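Local atomic coordinates of metallo-beta-lactamase (Chryseobacterium indologenes, PDB entry 3L6N), a protein that hydrolyses the beta-lactam ring of penicillins, cephalosporins and carbapenems with the help of zinc, conferring resistance to these antibiotics. Residues I7-K19 and N32-D46. Residues are numbered along the deposited sequence; the frame is centred on the assembly and turned at random.
Sequences IEPPIKNNLHIYK and NSMYLVTKKGVVLFD
H16 and Y35 show how two aromatic residues of an antiparallel hydrogen-bonded pair can share one face of a sheet. Their rings form an offset stack, planes 13° apart, with H16 ND1 3.4 Å from Y35 CE1. H16 CB sits over the centre of the tyrosine ring, a CH-pi contact of 3.7 Å to the centroid, and P10 CB lies over the other face of the imidazole. Y35 OH is hydrogen-bonded to H65 NE2, while the I7 side chain crosses that of Y35 at about a right angle, with CG2 against the hydroxyl. Next along this face, Y18 turns its ring across S33, whose CB lies over it. With CG held between the backbone N and the carbonyl carbon (chi1 77°), the Y18 ring leans over strand 32-38, and its hydroxyl donates to D46 O at 2.7 Å, tying strand 15-19 to the residue that follows strand 41-45. The pairing belongs to the hairpin of strands 15-24 and 27-38 in one of the two sheets of the alpha-beta/beta-alpha sandwich of metallo-beta-lactamases. On the reverse face, turned to strands 153-157 and 195-198 of the second sheet, M34 bends at chi3 (80°) and brings its CE methyl to L15 CG at 3.6 Å and I17 CG1 at 3.9 Å. Beyond them K19 runs alongside N32, its chain curled back until NZ meets OD1 in the carbonyl plane, on a lone pair, at 2.8 Å. N32 ND2 donates to P198 O and D201 O, two carbonyls that flank the zinc ligand H200 in sequence; with both branches engaged, the rotation of the amide is fixed.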
loop_
_atom_site.group_PDB
_atom_site.type_symbol
_atom_site.label_atom_id
_atom_site.label_comp_id
_atom_site.label_asym_id
_atom_site.label_seq_id
_atom_site.Cartn_x
_atom_site.Cartn_y
_atom_site.Cartn_z
ATOM N N ILE A 7 -14.468 -1.072 -2.765
ATOM C CA ILE A 7 -14.156 -0.921 -1.345
ATOM C C ILE A 7 -14.742 -2.137 -0.655
ATOM O O ILE A 7 -15.951 -2.381 -0.714
ATOM C CB ILE A 7 -14.727 0.390 -0.753
ATOM C CG1 ILE A 7 -14.122 1.592 -1.482
ATOM C CG2 ILE A 7 -14.419 0.480 0.754
ATOM C CD1 ILE A 7 -14.800 2.928 -1.178
ATOM N N GLU A 8 -13.869 -2.914 -0.024
ATOM C CA GLU A 8 -14.271 -4.161 0.620
ATOM C C GLU A 8 -14.929 -3.901 1.977
ATOM O O GLU A 8 -14.722 -2.846 2.583
ATOM C CB GLU A 8 -13.051 -5.066 0.799
ATOM C CG GLU A 8 -12.328 -5.409 -0.495
ATOM C CD GLU A 8 -13.029 -6.464 -1.338
ATOM O OE1 GLU A 8 -14.217 -6.779 -1.077
ATOM O OE2 GLU A 8 -12.379 -6.957 -2.291
ATOM N N PRO A 9 -15.725 -4.867 2.475
ATOM C CA PRO A 9 -16.254 -4.705 3.835
ATOM C C PRO A 9 -15.098 -4.534 4.822
ATOM O O PRO A 9 -14.109 -5.273 4.732
ATOM C CB PRO A 9 -16.997 -6.030 4.084
ATOM C CG PRO A 9 -17.305 -6.539 2.701
ATOM C CD PRO A 9 -16.089 -6.177 1.902
ATOM N N PRO A 10 -15.199 -3.541 5.728
ATOM C CA PRO A 10 -14.045 -3.200 6.544
ATOM C C PRO A 10 -13.740 -4.202 7.646
ATOM O O PRO A 10 -14.612 -5.010 8.039
ATOM C CB PRO A 10 -14.440 -1.851 7.165
ATOM C CG PRO A 10 -15.947 -1.849 7.152
ATOM C CD PRO A 10 -16.279 -2.546 5.868
ATOM N N ILE A 11 -12.498 -4.148 8.126
ATOM C CA ILE A 11 -12.073 -4.855 9.321
ATOM C C ILE A 11 -12.331 -3.931 10.507
ATOM O O ILE A 11 -11.854 -2.793 10.532
ATOM C CB ILE A 11 -10.562 -5.244 9.261
ATOM C CG1 ILE A 11 -10.247 -6.081 8.016
ATOM C CG2 ILE A 11 -10.138 -6.000 10.533
ATOM C CD1 ILE A 11 -9.589 -5.315 6.887
ATOM N N LYS A 12 -13.104 -4.427 11.474
ATOM C CA LYS A 12 -13.465 -3.663 12.680
ATOM C C LYS A 12 -13.810 -2.185 12.399
ATOM O O LYS A 12 -13.193 -1.264 12.935
ATOM C CB LYS A 12 -12.399 -3.797 13.778
ATOM C CG LYS A 12 -12.159 -5.216 14.278
ATOM C CD LYS A 12 -11.298 -5.122 15.528
ATOM C CE LYS A 12 -10.568 -6.405 15.837
ATOM N NZ LYS A 12 -9.718 -6.190 17.041
ATOM N N ASN A 13 -14.785 -1.994 11.508
ATOM C CA ASN A 13 -15.420 -0.694 11.250
ATOM C C ASN A 13 -14.586 0.234 10.353
ATOM O O ASN A 13 -15.093 0.748 9.350
ATOM C CB ASN A 13 -15.791 0.009 12.572
ATOM C CG ASN A 13 -16.810 1.109 12.395
ATOM O OD1 ASN A 13 -17.682 1.043 11.521
ATOM N ND2 ASN A 13 -16.736 2.116 13.263
ATOM N N ASN A 14 -13.312 0.418 10.701
ATOM C CA ASN A 14 -12.544 1.541 10.168
ATOM C C ASN A 14 -11.447 1.219 9.162
ATOM O O ASN A 14 -11.064 2.106 8.380
ATOM C CB ASN A 14 -11.948 2.386 11.308
ATOM C CG ASN A 14 -12.979 3.289 11.967
ATOM O OD1 ASN A 14 -14.145 3.323 11.572
ATOM N ND2 ASN A 14 -12.551 4.012 13.003
ATOM N N LEU A 15 -10.936 -0.013 9.185
ATOM C CA LEU A 15 -9.852 -0.388 8.280
ATOM C C LEU A 15 -10.398 -1.016 6.999
ATOM O O LEU A 15 -11.040 -2.078 7.025
ATOM C CB LEU A 15 -8.849 -1.328 8.963
ATOM C CG LEU A 15 -7.617 -1.666 8.122
ATOM C CD1 LEU A 15 -6.792 -0.404 7.819
ATOM C CD2 LEU A 15 -6.790 -2.673 8.899
ATOM N N HIS A 16 -10.124 -0.358 5.878
ATOM C CA HIS A 16 -10.670 -0.787 4.590
ATOM C C HIS A 16 -9.600 -1.207 3.608
ATOM O O HIS A 16 -8.567 -0.544 3.483
ATOM C CB HIS A 16 -11.474 0.350 3.946
ATOM C CG HIS A 16 -12.730 0.723 4.682
ATOM N ND1 HIS A 16 -12.711 1.369 5.902
ATOM C CD2 HIS A 16 -14.036 0.576 4.355
ATOM C CE1 HIS A 16 -13.956 1.597 6.295
ATOM N NE2 HIS A 16 -14.779 1.129 5.373
ATOM N N ILE A 17 -9.863 -2.306 2.901
ATOM C CA ILE A 17 -9.099 -2.708 1.722
ATOM C C ILE A 17 -9.844 -2.116 0.548
ATOM O O ILE A 17 -11.057 -2.221 0.501
ATOM C CB ILE A 17 -9.098 -4.240 1.554
ATOM C CG1 ILE A 17 -8.443 -4.901 2.770
ATOM C CG2 ILE A 17 -8.403 -4.645 0.240
ATOM C CD1 ILE A 17 -9.081 -6.245 3.130
ATOM N N TYR A 18 -9.142 -1.459 -0.369
ATOM C CA TYR A 18 -9.784 -1.034 -1.614
ATOM C C TYR A 18 -8.978 -1.462 -2.832
ATOM O O TYR A 18 -7.748 -1.473 -2.813
ATOM C CB TYR A 18 -10.148 0.463 -1.621
ATOM C CG TYR A 18 -9.027 1.455 -1.864
ATOM C CD1 TYR A 18 -8.806 1.984 -3.140
ATOM C CD2 TYR A 18 -8.226 1.911 -0.819
ATOM C CE1 TYR A 18 -7.807 2.922 -3.374
ATOM C CE2 TYR A 18 -7.219 2.862 -1.038
ATOM C CZ TYR A 18 -7.016 3.361 -2.321
ATOM O OH TYR A 18 -6.024 4.285 -2.570
ATOM N N LYS A 19 -9.685 -1.845 -3.889
ATOM C CA LYS A 19 -9.017 -2.371 -5.086
ATOM C C LYS A 19 -9.233 -1.381 -6.218
ATOM O O LYS A 19 -10.344 -0.892 -6.394
ATOM C CB LYS A 19 -9.617 -3.719 -5.509
ATOM C CG LYS A 19 -9.504 -4.859 -4.518
ATOM C CD LYS A 19 -10.067 -6.157 -5.108
ATOM C CE LYS A 19 -9.233 -6.682 -6.278
ATOM N NZ LYS A 19 -7.950 -7.375 -5.910
ATOM N N ASN A 32 -4.211 -3.725 -4.759
ATOM C CA ASN A 32 -4.877 -3.582 -3.466
ATOM C C ASN A 32 -4.211 -2.508 -2.636
ATOM O O ASN A 32 -3.000 -2.531 -2.431
ATOM C CB ASN A 32 -4.828 -4.907 -2.713
ATOM C CG ASN A 32 -5.377 -6.039 -3.523
ATOM O OD1 ASN A 32 -6.493 -5.962 -4.041
ATOM N ND2 ASN A 32 -4.584 -7.097 -3.674
ATOM N N SER A 33 -5.013 -1.543 -2.206
ATOM C CA SER A 33 -4.553 -0.473 -1.324
ATOM C C SER A 33 -5.432 -0.505 -0.084
ATOM O O SER A 33 -6.312 -1.366 0.041
ATOM C CB SER A 33 -4.626 0.877 -2.050
ATOM O OG SER A 33 -3.665 0.911 -3.109
ATOM N N MET A 34 -5.181 0.401 0.858
ATOM C CA MET A 34 -6.000 0.436 2.068
ATOM C C MET A 34 -6.345 1.865 2.427
ATOM O O MET A 34 -5.663 2.803 2.018
ATOM C CB MET A 34 -5.262 -0.230 3.242
ATOM C CG MET A 34 -4.888 -1.660 2.953
ATOM S SD MET A 34 -4.381 -2.586 4.411
ATOM C CE MET A 34 -5.971 -2.998 5.149
ATOM N N TYR A 35 -7.413 2.026 3.195
ATOM C CA TYR A 35 -7.605 3.284 3.900
ATOM C C TYR A 35 -8.125 3.084 5.307
ATOM O O TYR A 35 -8.758 2.084 5.605
ATOM C CB TYR A 35 -8.457 4.279 3.094
ATOM C CG TYR A 35 -9.953 4.032 2.964
ATOM C CD1 TYR A 35 -10.829 4.273 4.030
ATOM C CD2 TYR A 35 -10.504 3.639 1.733
ATOM C CE1 TYR A 35 -12.233 4.101 3.886
ATOM C CE2 TYR A 35 -11.873 3.453 1.588
ATOM C CZ TYR A 35 -12.731 3.688 2.647
ATOM O OH TYR A 35 -14.083 3.520 2.475
ATOM N N LEU A 36 -7.831 4.040 6.177
ATOM C CA LEU A 36 -8.193 3.915 7.588
ATOM C C LEU A 36 -9.002 5.129 8.009
ATOM O O LEU A 36 -8.538 6.257 7.891
ATOM C CB LEU A 36 -6.923 3.790 8.440
ATOM C CG LEU A 36 -7.067 3.656 9.964
ATOM C CD1 LEU A 36 -7.831 2.416 10.363
ATOM C CD2 LEU A 36 -5.664 3.663 10.586
ATOM N N VAL A 37 -10.229 4.887 8.476
ATOM C CA VAL A 37 -11.094 5.972 8.952
ATOM C C VAL A 37 -10.645 6.322 10.363
ATOM O O VAL A 37 -10.440 5.428 11.168
ATOM C CB VAL A 37 -12.553 5.537 8.993
ATOM C CG1 VAL A 37 -13.416 6.662 9.520
ATOM C CG2 VAL A 37 -13.021 5.147 7.582
ATOM N N THR A 38 -10.456 7.609 10.626
ATOM C CA THR A 38 -10.089 8.070 11.976
ATOM C C THR A 38 -11.038 9.187 12.364
ATOM O O THR A 38 -11.757 9.714 11.521
ATOM C CB THR A 38 -8.613 8.586 12.072
ATOM O OG1 THR A 38 -8.550 9.987 11.764
ATOM C CG2 THR A 38 -7.664 7.800 11.141
ATOM N N LYS A 39 -11.028 9.568 13.640
ATOM C CA LYS A 39 -11.863 10.681 14.101
ATOM C C LYS A 39 -11.532 12.033 13.458
ATOM O O LYS A 39 -12.359 12.951 13.474
ATOM C CB LYS A 39 -11.774 10.795 15.628
ATOM C CG LYS A 39 -12.426 9.666 16.379
ATOM C CD LYS A 39 -12.215 9.856 17.886
ATOM C CE LYS A 39 -13.326 9.230 18.696
ATOM N NZ LYS A 39 -13.311 7.745 18.645
ATOM N N LYS A 40 -10.336 12.150 12.878
ATOM C CA LYS A 40 -9.888 13.392 12.262
ATOM C C LYS A 40 -9.788 13.304 10.743
ATOM O O LYS A 40 -9.212 14.188 10.093
ATOM C CB LYS A 40 -8.545 13.847 12.863
ATOM C CG LYS A 40 -8.633 14.257 14.323
ATOM C CD LYS A 40 -9.286 15.626 14.488
ATOM C CE LYS A 40 -9.784 15.850 15.918
ATOM N NZ LYS A 40 -8.696 15.724 16.929
ATOM N N GLY A 41 -10.380 12.261 10.164
ATOM C CA GLY A 41 -10.359 12.120 8.715
ATOM C C GLY A 41 -9.780 10.792 8.280
ATOM O O GLY A 41 -9.439 9.952 9.103
ATOM N N VAL A 42 -9.672 10.606 6.970
ATOM C CA VAL A 42 -9.276 9.304 6.427
ATOM C C VAL A 42 -7.815 9.310 5.977
ATOM O O VAL A 42 -7.346 10.269 5.356
ATOM C CB VAL A 42 -10.221 8.906 5.275
ATOM C CG1 VAL A 42 -9.796 7.609 4.615
ATOM C CG2 VAL A 42 -11.647 8.783 5.803
ATOM N N VAL A 43 -7.109 8.230 6.299
ATOM C CA VAL A 43 -5.712 8.066 5.889
ATOM C C VAL A 43 -5.671 7.049 4.746
ATOM O O VAL A 43 -6.164 5.937 4.914
ATOM C CB VAL A 43 -4.860 7.537 7.061
ATOM C CG1 VAL A 43 -3.416 7.374 6.630
ATOM C CG2 VAL A 43 -4.949 8.509 8.259
ATOM N N LEU A 44 -5.103 7.435 3.598
ATOM C CA LEU A 44 -4.884 6.483 2.491
ATOM C C LEU A 44 -3.534 5.829 2.630
ATOM O O LEU A 44 -2.548 6.495 2.964
ATOM C CB LEU A 44 -4.904 7.176 1.124
ATOM C CG LEU A 44 -6.159 7.919 0.711
ATOM C CD1 LEU A 44 -5.979 8.371 -0.732
ATOM C CD2 LEU A 44 -7.400 7.034 0.831
ATOM N N PHE A 45 -3.504 4.522 2.365
ATOM C CA PHE A 45 -2.270 3.770 2.210
ATOM C C PHE A 45 -2.175 3.316 0.773
ATOM O O PHE A 45 -2.811 2.338 0.375
ATOM C CB PHE A 45 -2.209 2.603 3.204
ATOM C CG PHE A 45 -2.208 3.060 4.627
ATOM C CD1 PHE A 45 -3.400 3.193 5.326
ATOM C CD2 PHE A 45 -1.013 3.415 5.250
ATOM C CE1 PHE A 45 -3.408 3.657 6.635
ATOM C CE2 PHE A 45 -1.011 3.874 6.562
ATOM C CZ PHE A 45 -2.222 3.988 7.255
ATOM N N ASP A 46 -1.369 4.070 0.024
ATOM C CA ASP A 46 -1.267 3.990 -1.436
ATOM C C ASP A 46 -2.519 4.523 -2.101
ATOM O O ASP A 46 -3.573 4.637 -1.478
ATOM C CB ASP A 46 -0.871 2.590 -1.900
ATOM C CG ASP A 46 0.450 2.175 -1.310
ATOM O OD1 ASP A 46 1.373 3.009 -1.368
ATOM O OD2 ASP A 46 0.563 1.041 -0.791
#